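Local coordinates for UDP-glucose 4-epimerase (Campylobacter jejuni subsp. jejuni serotype O:2, PDB 7K3P), which probably interconverts UDP-glucose and UDP-galactose, and their N-acetylated counterparts, by NAD-dependent inversion at C4 of the sugar, at residues R205-A209 with R303-P307; A217-K223 with A337-K342. The protein carries 2 engineered substitutions. All coordinates share one frame; numbering follows the deposited sequence.

Contact 1 (R205-A209 with R303-P307)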
ATOM      1  N   ARG A 205     -13.670  -6.834  25.962  1.00 40.72           N
ATOM      2  CA  ARG A 205     -14.833  -7.238  26.747  1.00 42.08           C
ATOM      3  C   ARG A 205     -16.054  -7.461  25.856  1.00 40.38           C
ATOM      4  O   ARG A 205     -16.877  -8.345  26.121  1.00 39.16           O
ATOM      5  CB  ARG A 205     -15.135  -6.189  27.815  1.00 43.84           C
ATOM      6  CG  ARG A 205     -16.023  -6.676  28.952  1.00 51.20           C
ATOM      7  CD  ARG A 205     -16.066  -5.648  30.097  1.00 51.45           C
ATOM      8  NE  ARG A 205     -14.748  -5.455  30.708  1.00 60.62           N
ATOM      9  CZ  ARG A 205     -13.859  -4.537  30.323  1.00 63.82           C
ATOM     10  NH1 ARG A 205     -14.137  -3.708  29.318  1.00 62.41           N
ATOM     11  NH2 ARG A 205     -12.687  -4.443  30.945  1.00 62.05           N
ATOM     12  N   TYR A 206     -16.166  -6.656  24.800  1.00 33.99           N
ATOM     13  CA  TYR A 206     -17.328  -6.705  23.911  1.00 37.59           C
ATOM     14  C   TYR A 206     -16.920  -6.789  22.438  1.00 33.94           C
ATOM     15  O   TYR A 206     -17.166  -5.864  21.676  1.00 35.28           O
ATOM     16  CB  TYR A 206     -18.209  -5.466  24.129  1.00 41.04           C
ATOM     17  CG  TYR A 206     -18.462  -5.147  25.589  1.00 41.03           C
ATOM     18  CD1 TYR A 206     -19.108  -6.058  26.408  1.00 41.32           C
ATOM     19  CD2 TYR A 206     -18.053  -3.935  26.145  1.00 42.03           C
ATOM     20  CE1 TYR A 206     -19.340  -5.784  27.736  1.00 42.96           C
ATOM     21  CE2 TYR A 206     -18.283  -3.649  27.485  1.00 41.34           C
ATOM     22  CZ  TYR A 206     -18.929  -4.581  28.270  1.00 42.93           C
ATOM     23  OH  TYR A 206     -19.167  -4.328  29.602  1.00 44.08           O
ATOM     24  N   PRO A 207     -16.287  -7.899  22.035  1.00 37.14           N
ATOM     25  CA  PRO A 207     -15.794  -8.010  20.652  1.00 32.50           C
ATOM     26  C   PRO A 207     -16.901  -8.025  19.590  1.00 33.69           C
ATOM     27  O   PRO A 207     -18.064  -8.331  19.900  1.00 30.57           O
ATOM     28  CB  PRO A 207     -15.011  -9.325  20.660  1.00 35.89           C
ATOM     29  CG  PRO A 207     -15.492 -10.071  21.878  1.00 34.69           C
ATOM     30  CD  PRO A 207     -15.859  -9.030  22.879  1.00 36.25           C
ATOM     31  N   LYS A 208     -16.536  -7.669  18.357  1.00 28.61           N
ATOM     32  CA  LYS A 208     -17.464  -7.683  17.229  1.00 34.27           C
ATOM     33  C   LYS A 208     -18.032  -9.081  17.029  1.00 31.27           C
ATOM     34  O   LYS A 208     -17.414 -10.072  17.440  1.00 27.93           O
ATOM     35  CB  LYS A 208     -16.759  -7.226  15.949  1.00 35.60           C
ATOM     36  CG  LYS A 208     -16.405  -5.735  15.920  1.00 43.72           C
ATOM     37  CD  LYS A 208     -17.640  -4.859  15.710  1.00 47.53           C
ATOM     38  CE  LYS A 208     -17.280  -3.371  15.733  1.00 57.51           C
ATOM     39  NZ  LYS A 208     -18.458  -2.500  15.429  1.00 57.65           N
ATOM     40  N   ALA A 209     -19.194  -9.162  16.383  1.00 29.24           N
ATOM     41  CA  ALA A 209     -19.876 -10.437  16.197  1.00 31.70           C
ATOM     42  C   ALA A 209     -19.123 -11.348  15.229  1.00 27.37           C
ATOM     43  O   ALA A 209     -19.395 -12.543  15.169  1.00 31.22           O
ATOM     44  CB  ALA A 209     -21.334 -10.223  15.722  1.00 30.88           C
ATOM     45  N   ARG A 303     -26.563  -3.316  19.632  1.00 36.55           N
ATOM     46  CA  ARG A 303     -25.411  -2.446  19.588  1.00 38.61           C
ATOM     47  C   ARG A 303     -25.571  -1.617  18.314  1.00 42.24           C
ATOM     48  O   ARG A 303     -25.581  -2.164  17.202  1.00 37.77           O
ATOM     49  CB  ARG A 303     -24.175  -3.329  19.528  1.00 42.78           C
ATOM     50  CG  ARG A 303     -22.851  -2.652  19.617  1.00 47.94           C
ATOM     51  CD  ARG A 303     -21.810  -3.618  19.082  1.00 52.01           C
ATOM     52  NE  ARG A 303     -20.915  -4.127  20.113  1.00 49.19           N
ATOM     53  CZ  ARG A 303     -20.408  -5.355  20.133  1.00 47.90           C
ATOM     54  NH1 ARG A 303     -20.726  -6.234  19.190  1.00 45.50           N
ATOM     55  NH2 ARG A 303     -19.586  -5.709  21.112  1.00 46.96           N
ATOM     56  N   ALA A 304     -25.761  -0.308  18.465  1.00 44.00           N
ATOM     57  CA  ALA A 304     -25.975   0.558  17.305  1.00 41.24           C
ATOM     58  C   ALA A 304     -24.842   0.368  16.307  1.00 42.58           C
ATOM     59  O   ALA A 304     -23.686   0.170  16.699  1.00 47.02           O
ATOM     60  CB  ALA A 304     -26.078   2.008  17.725  1.00 48.46           C
ATOM     61  N   GLY A 305     -25.177   0.391  15.021  1.00 45.33           N
ATOM     62  CA  GLY A 305     -24.183   0.176  13.987  1.00 47.20           C
ATOM     63  C   GLY A 305     -23.991  -1.266  13.521  1.00 45.12           C
ATOM     64  O   GLY A 305     -23.475  -1.495  12.424  1.00 46.61           O
ATOM     65  N   ASP A 306     -24.385  -2.242  14.334  1.00 39.77           N
ATOM     66  CA  ASP A 306     -24.193  -3.649  13.961  1.00 37.93           C
ATOM     67  C   ASP A 306     -25.195  -4.098  12.902  1.00 33.44           C
ATOM     68  O   ASP A 306     -26.406  -4.040  13.126  1.00 33.26           O
ATOM     69  CB  ASP A 306     -24.333  -4.566  15.180  1.00 39.60           C
ATOM     70  CG  ASP A 306     -23.044  -4.719  15.959  1.00 45.65           C
ATOM     71  OD1 ASP A 306     -21.980  -4.273  15.477  1.00 52.25           O
ATOM     72  OD2 ASP A 306     -23.104  -5.307  17.063  1.00 48.64           O
ATOM     73  N   PRO A 307     -24.702  -4.576  11.748  1.00 34.86           N
ATOM     74  CA  PRO A 307     -25.658  -5.118  10.774  1.00 30.19           C
ATOM     75  C   PRO A 307     -26.251  -6.444  11.279  1.00 28.71           C
ATOM     76  O   PRO A 307     -25.583  -7.187  12.014  1.00 27.97           O
ATOM     77  CB  PRO A 307     -24.796  -5.342   9.522  1.00 34.54           C
ATOM     78  CG  PRO A 307     -23.397  -5.540  10.052  1.00 31.66           C
ATOM     79  CD  PRO A 307     -23.299  -4.667  11.288  1.00 35.42           C
TER
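With CG anti to the backbone N (chi1 -174°) and CD beyond it extended, Arg303 stretches out of its own loop toward Tyr206 and Pro207; a bend at chi3 then brings NH1 and NH2 up to their backbone oxygens. Its NH2 donates to Pro207 O at 3.3 Å, coming from above the carbonyl plane and not along a lone pair, and NH1 adds a weak bond to the same oxygen. Tyr206 O lies still closer to NH2, but this contact is badly angled and its exact spacing doubtful. Asp306 OD2 lies in the guanidinium plane, at the edge, and takes a weak, nearly straight bond from NH1 (3.3 Å), a salt bridge that helps fix the group's rotation. A type II turn from Arg303 to Asp306, closed by Asp306 N to Arg303 O at 3.1 Å, brings these two residues together. Lys208, bent at chi2, sends NZ toward Asp306 OD1, a long salt bridge of 3.9 Å, making a three-residue charge network. Arg303 also forms a cation-pi contact with Phe230 of strand 226-230, on which Tyr206 packs as well; the two loops thus meet beside that strand, one leading into helix 212-220, the other joining strands 296-300 and 309-312.

Contact 2 (A217-K223 with A337-K342)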
ATOM      1  N   ALA A 217     -16.041 -20.059  22.202  1.00 34.64           N
ATOM      2  CA  ALA A 217     -14.991 -21.002  22.581  1.00 36.20           C
ATOM      3  C   ALA A 217     -14.266 -20.570  23.861  1.00 42.59           C
ATOM      4  O   ALA A 217     -13.978 -21.403  24.742  1.00 38.56           O
ATOM      5  CB  ALA A 217     -13.992 -21.183  21.431  1.00 35.01           C
ATOM      6  N   GLU A 218     -13.969 -19.272  23.965  1.00 39.91           N
ATOM      7  CA  GLU A 218     -13.297 -18.735  25.154  1.00 41.45           C
ATOM      8  C   GLU A 218     -14.147 -18.919  26.419  1.00 42.19           C
ATOM      9  O   GLU A 218     -13.619 -19.244  27.487  1.00 41.24           O
ATOM     10  CB  GLU A 218     -12.915 -17.256  24.959  1.00 40.14           C
ATOM     11  CG  GLU A 218     -11.725 -17.005  24.014  1.00 40.43           C
ATOM     12  CD  GLU A 218     -11.464 -15.516  23.773  1.00 42.43           C
ATOM     13  OE1 GLU A 218     -12.355 -14.691  24.079  1.00 42.61           O
ATOM     14  OE2 GLU A 218     -10.372 -15.168  23.273  1.00 42.23           O
ATOM     15  N   CYS A 219     -15.458 -18.709  26.296  1.00 39.21           N
ATOM     16  CA  CYS A 219     -16.381 -18.915  27.419  1.00 45.15           C
ATOM     17  C   CYS A 219     -16.451 -20.389  27.810  1.00 43.88           C
ATOM     18  O   CYS A 219     -16.402 -20.735  28.987  1.00 44.13           O
ATOM     19  CB  CYS A 219     -17.793 -18.423  27.073  1.00 40.74           C
ATOM     20  SG  CYS A 219     -17.976 -16.628  26.968  1.00 43.14           S
ATOM     21  N   ALA A 220     -16.587 -21.246  26.802  1.00 43.42           N
ATOM     22  CA  ALA A 220     -16.690 -22.685  27.016  1.00 44.24           C
ATOM     23  C   ALA A 220     -15.419 -23.243  27.645  1.00 49.33           C
ATOM     24  O   ALA A 220     -15.464 -24.248  28.353  1.00 49.49           O
ATOM     25  CB  ALA A 220     -16.992 -23.397  25.710  1.00 41.19           C
ATOM     26  N   ALA A 221     -14.285 -22.598  27.388  1.00 45.96           N
ATOM     27  CA  ALA A 221     -13.020 -23.069  27.938  1.00 44.58           C
ATOM     28  C   ALA A 221     -12.720 -22.451  29.308  1.00 46.71           C
ATOM     29  O   ALA A 221     -11.655 -22.691  29.882  1.00 45.95           O
ATOM     30  CB  ALA A 221     -11.884 -22.807  26.965  1.00 40.93           C
ATOM     31  N   GLY A 222     -13.660 -21.666  29.828  1.00 44.05           N
ATOM     32  CA  GLY A 222     -13.498 -21.045  31.133  1.00 45.18           C
ATOM     33  C   GLY A 222     -12.553 -19.862  31.124  1.00 46.91           C
ATOM     34  O   GLY A 222     -12.083 -19.426  32.180  1.00 45.91           O
ATOM     35  N   LYS A 223     -12.273 -19.334  29.934  1.00 43.75           N
ATOM     36  CA  LYS A 223     -11.349 -18.211  29.794  1.00 45.85           C
ATOM     37  C   LYS A 223     -12.072 -16.871  29.907  1.00 46.17           C
ATOM     38  O   LYS A 223     -11.529 -15.886  30.408  1.00 52.26           O
ATOM     39  CB  LYS A 223     -10.616 -18.281  28.456  1.00 45.82           C
ATOM     40  CG  LYS A 223      -9.588 -19.396  28.347  1.00 46.21           C
ATOM     41  CD  LYS A 223      -8.773 -19.220  27.073  1.00 42.66           C
ATOM     42  CE  LYS A 223      -7.852 -20.400  26.826  1.00 45.04           C
ATOM     43  NZ  LYS A 223      -7.161 -20.284  25.502  1.00 42.30           N
ATOM     44  N   ALA A 337     -13.169 -25.336  17.083  1.00 33.59           N
ATOM     45  CA  ALA A 337     -12.811 -24.104  17.782  1.00 31.63           C
ATOM     46  C   ALA A 337     -12.509 -24.391  19.244  1.00 38.09           C
ATOM     47  O   ALA A 337     -11.541 -23.865  19.809  1.00 33.43           O
ATOM     48  CB  ALA A 337     -13.934 -23.077  17.661  1.00 31.74           C
ATOM     49  N   PHE A 338     -13.347 -25.230  19.853  1.00 37.07           N
ATOM     50  CA  PHE A 338     -13.210 -25.569  21.261  1.00 38.72           C
ATOM     51  C   PHE A 338     -11.896 -26.291  21.522  1.00 42.11           C
ATOM     52  O   PHE A 338     -11.161 -25.941  22.453  1.00 40.23           O
ATOM     53  CB  PHE A 338     -14.380 -26.443  21.722  1.00 37.05           C
ATOM     54  CG  PHE A 338     -14.340 -26.775  23.186  1.00 45.37           C
ATOM     55  CD1 PHE A 338     -14.212 -25.766  24.133  1.00 42.93           C
ATOM     56  CD2 PHE A 338     -14.434 -28.095  23.616  1.00 45.28           C
ATOM     57  CE1 PHE A 338     -14.177 -26.063  25.488  1.00 47.22           C
ATOM     58  CE2 PHE A 338     -14.399 -28.403  24.969  1.00 44.76           C
ATOM     59  CZ  PHE A 338     -14.274 -27.386  25.906  1.00 48.14           C
ATOM     60  N   ASP A 339     -11.615 -27.299  20.697  1.00 41.01           N
ATOM     61  CA  ASP A 339     -10.393 -28.082  20.829  1.00 40.26           C
ATOM     62  C   ASP A 339      -9.170 -27.195  20.631  1.00 41.53           C
ATOM     63  O   ASP A 339      -8.227 -27.240  21.423  1.00 39.43           O
ATOM     64  CB  ASP A 339     -10.373 -29.235  19.820  1.00 40.30           C
ATOM     65  CG  ASP A 339     -11.428 -30.294  20.113  1.00 39.52           C
ATOM     66  OD1 ASP A 339     -11.853 -30.399  21.282  1.00 45.19           O
ATOM     67  OD2 ASP A 339     -11.831 -31.014  19.170  1.00 40.94           O
ATOM     68  N   TRP A 340      -9.182 -26.385  19.576  1.00 37.76           N
ATOM     69  CA  TRP A 340      -8.057 -25.492  19.337  1.00 36.99           C
ATOM     70  C   TRP A 340      -7.919 -24.405  20.405  1.00 42.86           C
ATOM     71  O   TRP A 340      -6.801 -24.006  20.753  1.00 45.60           O
ATOM     72  CB  TRP A 340      -8.095 -24.921  17.919  1.00 36.09           C
ATOM     73  CG  TRP A 340      -7.590 -25.922  16.931  1.00 35.87           C
ATOM     74  CD1 TRP A 340      -8.334 -26.664  16.051  1.00 37.74           C
ATOM     75  CD2 TRP A 340      -6.230 -26.333  16.753  1.00 37.19           C
ATOM     76  NE1 TRP A 340      -7.513 -27.495  15.323  1.00 36.38           N
ATOM     77  CE2 TRP A 340      -6.212 -27.315  15.738  1.00 37.14           C
ATOM     78  CE3 TRP A 340      -5.013 -25.960  17.347  1.00 40.04           C
ATOM     79  CZ2 TRP A 340      -5.030 -27.933  15.300  1.00 40.15           C
ATOM     80  CZ3 TRP A 340      -3.841 -26.573  16.918  1.00 41.03           C
ATOM     81  CH2 TRP A 340      -3.859 -27.546  15.899  1.00 38.76           C
ATOM     82  N   GLU A 341      -9.048 -23.952  20.945  1.00 39.57           N
ATOM     83  CA  GLU A 341      -9.040 -22.920  21.976  1.00 41.77           C
ATOM     84  C   GLU A 341      -8.190 -23.328  23.180  1.00 46.87           C
ATOM     85  O   GLU A 341      -7.397 -22.535  23.704  1.00 49.69           O
ATOM     86  CB  GLU A 341     -10.468 -22.618  22.437  1.00 40.18           C
ATOM     87  CG  GLU A 341     -10.541 -21.499  23.449  1.00 41.38           C
ATOM     88  CD  GLU A 341      -9.873 -20.237  22.944  1.00 43.42           C
ATOM     89  OE1 GLU A 341      -9.157 -19.585  23.733  1.00 41.88           O
ATOM     90  OE2 GLU A 341     -10.064 -19.905  21.752  1.00 42.27           O
ATOM     91  N   LYS A 342      -8.359 -24.573  23.612  1.00 47.35           N
ATOM     92  CA  LYS A 342      -7.646 -25.093  24.776  1.00 50.26           C
ATOM     93  C   LYS A 342      -6.143 -25.225  24.516  1.00 51.47           C
ATOM     94  O   LYS A 342      -5.346 -25.304  25.451  1.00 52.05           O
ATOM     95  CB  LYS A 342      -8.264 -26.424  25.216  1.00 48.48           C
ATOM     96  CG  LYS A 342      -9.741 -26.285  25.590  1.00 48.60           C
ATOM     97  CD  LYS A 342     -10.343 -27.586  26.097  1.00 51.77           C
ATOM     98  CE  LYS A 342     -10.525 -28.594  24.974  1.00 49.49           C
ATOM     99  NZ  LYS A 342     -11.148 -29.850  25.479  1.00 49.74           N
TER
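This is a buried helix-to-helix contact: the last turn of helix 212-220, with the loop that follows, packs against the C-terminal part of helix 330-343. Small residues let the backbones come close, Ala217 and Phe338 having CA atoms 5.1 Å apart. Ala217 CB rests on Glu341 CB at 3.9 Å and also meets Ala337 CB. Phe338 reaches over with its CE1 corner, 3.9 Å from Ala220 CB, while Ala221 N lies at the ring edge, in plane, and Lys342 CE, from the same helix as the ring, lies over one face near its rim. A chi1 of -177° points Glu341 CG away from its own amide nitrogen and against Ala217 O (3.7 Å); the bend at chi2 then turns the carboxylate toward Lys223. The extended Lys223 arrives from the opposite direction, and its NZ is gripped twice, by Glu341 OE1 at 2.8 Å, on the anti side and 32° out of the carboxylate plane, and by Glu341 O at 2.9 Å. Lys214 pairs with OE2 of the same carboxylate, and the two lysines probably keep it ionised. Glu218 CG touches Glu341 OE1; its own carboxylate is taken up by Arg224 and Thr201. Gly222, at positive phi, ends the first helix in a Schellman motif, and the lysine that follows this C-cap ties it to the C-terminal helix of the chain.

In the fold
Contact 2 is mostly buried, joining helices 212-220 and 330-343, whereas contact 1 is a surface meeting of two loops with no buried residue. Both involve the same part of the chain: 205-209 leads into the helix whose end carries 217-223, and Arg224, just beyond, touches both Pro207 and Glu218. The partners come from later in the chain, 303-307 before 337-342, so the segments alternate; the contacts do not touch, their nearest atoms being about 6 Å apart. Each uses lysine and acid, but differently: contact 1 has an arginine on a backbone carbonyl, with weak or long charge pairs beside it, contact 2 short bonds from one lysine, beside alanine and phenylalanine packing.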